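Local coordinates for Serine/threonine-protein kinase Tel1 (Chaetomium thermophilum, PDB 6SKY), which is probably a serine/threonine kinase that senses DNA damage and switches on checkpoint signalling, phosphorylating targets at Ser/Thr-Gln sites, at residues 2117-2122 against 2128-2133. Numbering follows the deposited sequence.
Sequences KWMMSG and SQILSC
The indole of W2118 meets I2130 at its edge: CD1 of I2130 lies near the ring plane, 4.4 Å from CZ2 of W2118. One face of the same ring carries CG of M2119, 3.6 Å above the plane and displaced toward the rim, while the end of the methionine goes on to helix 2124-2143. The nitrogen edge of the indole serves another part of the solenoid, NE1 donating a hydrogen bond to the carbonyl oxygen of A1642. M2119 provides the larger part of the contact from its segment. Beyond CG its chain is extended (chi2 171°, chi3 173°), which carries the thioether across to the second helix, where the methyl CE rests 3.7 Å from CG2 of I2130. There the two side chains run obliquely to each other, and the two branches of I2130 divide the work, CD1 going to the tryptophan edge and CG2 to the methionine methyl. The sulfur SD of M2119 lies 4.0 Å from CD2 of L2131, whose side chain passes that of the methionine in the opposite direction. A backbone bond from G2122 N to M2119 O (3.2 Å) closes a turn in 2117-2122, and a hydrogen bond between S2121 OG and NH1 of R2640, on helix 2637-2641, ties this turn to the kinase region. Helix 2154-2174 touches both M2119, through I2171, and L2131, through F2172, while A2088 of helix 2077-2097 touches I2130. Such packing of consecutive helices joined by a short connection is characteristic of the alpha-solenoid of the FAT domain. Across this pair the contact is wholly apolar, made by methyl groups, a thioether and a ring edge, so the helices are held here by van der Waals packing and the burial of hydrophobic surface.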
ATOM      1  N   LYS A2117      24.644 -11.205  12.866  1.00 31.78           N
ATOM      2  CA  LYS A2117      23.924 -11.100  14.136  1.00 31.78           C
ATOM      3  C   LYS A2117      23.894  -9.664  14.630  1.00 31.78           C
ATOM      4  O   LYS A2117      22.853  -9.178  15.077  1.00 31.78           O
ATOM      5  CB  LYS A2117      24.547 -11.997  15.204  1.00 31.78           C
ATOM      6  CG  LYS A2117      24.875 -13.405  14.753  1.00 31.78           C
ATOM      7  CD  LYS A2117      23.641 -14.237  14.481  1.00 31.78           C
ATOM      8  CE  LYS A2117      24.039 -15.665  14.157  1.00 31.78           C
ATOM      9  NZ  LYS A2117      22.872 -16.579  14.094  1.00 31.78           N
ATOM     10  N   TRP A2118      25.031  -8.963  14.563  1.00 25.22           N
ATOM     11  CA  TRP A2118      24.967  -7.544  14.960  1.00 25.22           C
ATOM     12  C   TRP A2118      24.157  -6.718  13.961  1.00 25.22           C
ATOM     13  O   TRP A2118      23.447  -5.788  14.353  1.00 25.22           O
ATOM     14  CB  TRP A2118      26.365  -6.922  15.176  1.00 25.22           C
ATOM     15  CG  TRP A2118      27.042  -6.154  14.024  1.00 25.22           C
ATOM     16  CD1 TRP A2118      28.139  -6.554  13.340  1.00 25.22           C
ATOM     17  CD2 TRP A2118      26.697  -4.864  13.485  1.00 25.22           C
ATOM     18  NE1 TRP A2118      28.481  -5.630  12.396  1.00 25.22           N
ATOM     19  CE2 TRP A2118      27.610  -4.584  12.462  1.00 25.22           C
ATOM     20  CE3 TRP A2118      25.693  -3.940  13.748  1.00 25.22           C
ATOM     21  CZ2 TRP A2118      27.553  -3.427  11.710  1.00 25.22           C
ATOM     22  CZ3 TRP A2118      25.641  -2.793  12.993  1.00 25.22           C
ATOM     23  CH2 TRP A2118      26.563  -2.546  11.991  1.00 25.22           C
ATOM     24  N   MET A2119      24.237  -7.058  12.669  1.00 25.34           N
ATOM     25  CA  MET A2119      23.738  -6.180  11.613  1.00 25.34           C
ATOM     26  C   MET A2119      22.226  -6.131  11.557  1.00 25.34           C
ATOM     27  O   MET A2119      21.664  -5.143  11.081  1.00 25.34           O
ATOM     28  CB  MET A2119      24.257  -6.634  10.259  1.00 25.34           C
ATOM     29  CG  MET A2119      25.669  -6.280   9.986  1.00 25.34           C
ATOM     30  SD  MET A2119      26.279  -7.056   8.511  1.00 25.34           S
ATOM     31  CE  MET A2119      27.853  -6.255   8.405  1.00 25.34           C
ATOM     32  N   MET A2120      21.553  -7.198  11.993  1.00 28.80           N
ATOM     33  CA  MET A2120      20.092  -7.238  11.893  1.00 28.80           C
ATOM     34  C   MET A2120      19.413  -6.022  12.511  1.00 28.80           C
ATOM     35  O   MET A2120      18.369  -5.586  12.024  1.00 28.80           O
ATOM     36  CB  MET A2120      19.549  -8.495  12.551  1.00 28.80           C
ATOM     37  CG  MET A2120      19.903  -9.760  11.829  1.00 28.80           C
ATOM     38  SD  MET A2120      19.131  -9.882  10.220  1.00 28.80           S
ATOM     39  CE  MET A2120      19.737 -11.483   9.720  1.00 28.80           C
ATOM     40  N   SER A2121      19.976  -5.459  13.576  1.00 28.79           N
ATOM     41  CA  SER A2121      19.358  -4.343  14.277  1.00 28.79           C
ATOM     42  C   SER A2121      20.039  -3.003  14.046  1.00 28.79           C
ATOM     43  O   SER A2121      19.513  -1.978  14.490  1.00 28.79           O
ATOM     44  CB  SER A2121      19.322  -4.621  15.782  1.00 28.79           C
ATOM     45  OG  SER A2121      20.084  -5.768  16.103  1.00 28.79           O
ATOM     46  N   GLY A2122      21.180  -2.972  13.376  1.00 24.96           N
ATOM     47  CA  GLY A2122      21.952  -1.760  13.261  1.00 24.96           C
ATOM     48  C   GLY A2122      21.353  -0.757  12.303  1.00 24.96           C
ATOM     49  O   GLY A2122      20.332  -0.974  11.660  1.00 24.96           O
ATOM     50  N   SER A2128      24.114  -1.229   4.849  1.00 20.47           N
ATOM     51  CA  SER A2128      24.076  -1.307   3.398  1.00 20.47           C
ATOM     52  C   SER A2128      25.447  -1.057   2.802  1.00 20.47           C
ATOM     53  O   SER A2128      25.858  -1.748   1.865  1.00 20.47           O
ATOM     54  CB  SER A2128      23.064  -0.316   2.843  1.00 20.47           C
ATOM     55  OG  SER A2128      23.555   0.995   2.929  1.00 20.47           O
ATOM     56  N   GLN A2129      26.181  -0.084   3.342  1.00 20.61           N
ATOM     57  CA  GLN A2129      27.524   0.199   2.850  1.00 20.61           C
ATOM     58  C   GLN A2129      28.447  -1.003   3.012  1.00 20.61           C
ATOM     59  O   GLN A2129      29.113  -1.428   2.056  1.00 20.61           O
ATOM     60  CB  GLN A2129      28.069   1.407   3.588  1.00 20.61           C
ATOM     61  CG  GLN A2129      29.483   1.742   3.290  1.00 20.61           C
ATOM     62  CD  GLN A2129      29.901   3.005   3.970  1.00 20.61           C
ATOM     63  OE1 GLN A2129      29.076   3.732   4.497  1.00 20.61           O
ATOM     64  NE2 GLN A2129      31.185   3.274   3.969  1.00 20.61           N
ATOM     65  N   ILE A2130      28.495  -1.569   4.216  1.00 18.77           N
ATOM     66  CA  ILE A2130      29.369  -2.707   4.465  1.00 18.77           C
ATOM     67  C   ILE A2130      28.990  -3.886   3.584  1.00 18.77           C
ATOM     68  O   ILE A2130      29.858  -4.574   3.040  1.00 18.77           O
ATOM     69  CB  ILE A2130      29.335  -3.081   5.955  1.00 18.77           C
ATOM     70  CG1 ILE A2130      29.937  -1.965   6.787  1.00 18.77           C
ATOM     71  CG2 ILE A2130      30.097  -4.343   6.204  1.00 18.77           C
ATOM     72  CD1 ILE A2130      29.918  -2.255   8.243  1.00 18.77           C
ATOM     73  N   LEU A2131      27.696  -4.129   3.406  1.00 18.11           N
ATOM     74  CA  LEU A2131      27.278  -5.311   2.667  1.00 18.11           C
ATOM     75  C   LEU A2131      27.540  -5.168   1.173  1.00 18.11           C
ATOM     76  O   LEU A2131      27.921  -6.141   0.510  1.00 18.11           O
ATOM     77  CB  LEU A2131      25.811  -5.593   2.939  1.00 18.11           C
ATOM     78  CG  LEU A2131      25.505  -6.186   4.305  1.00 18.11           C
ATOM     79  CD1 LEU A2131      24.039  -6.445   4.418  1.00 18.11           C
ATOM     80  CD2 LEU A2131      26.266  -7.453   4.510  1.00 18.11           C
ATOM     81  N   SER A2132      27.358  -3.968   0.622  1.00 18.81           N
ATOM     82  CA  SER A2132      27.676  -3.771  -0.787  1.00 18.81           C
ATOM     83  C   SER A2132      29.165  -3.924  -1.044  1.00 18.81           C
ATOM     84  O   SER A2132      29.574  -4.566  -2.026  1.00 18.81           O
ATOM     85  CB  SER A2132      27.204  -2.403  -1.246  1.00 18.81           C
ATOM     86  OG  SER A2132      28.079  -1.412  -0.784  1.00 18.81           O
ATOM     87  N   CYS A2133      29.999  -3.354  -0.174  1.00 20.48           N
ATOM     88  CA  CYS A2133      31.434  -3.534  -0.350  1.00 20.48           C
ATOM     89  C   CYS A2133      31.835  -4.996  -0.209  1.00 20.48           C
ATOM     90  O   CYS A2133      32.742  -5.460  -0.900  1.00 20.48           O
ATOM     91  CB  CYS A2133      32.200  -2.666   0.633  1.00 20.48           C
ATOM     92  SG  CYS A2133      32.273  -0.944   0.170  1.00 20.48           S
TER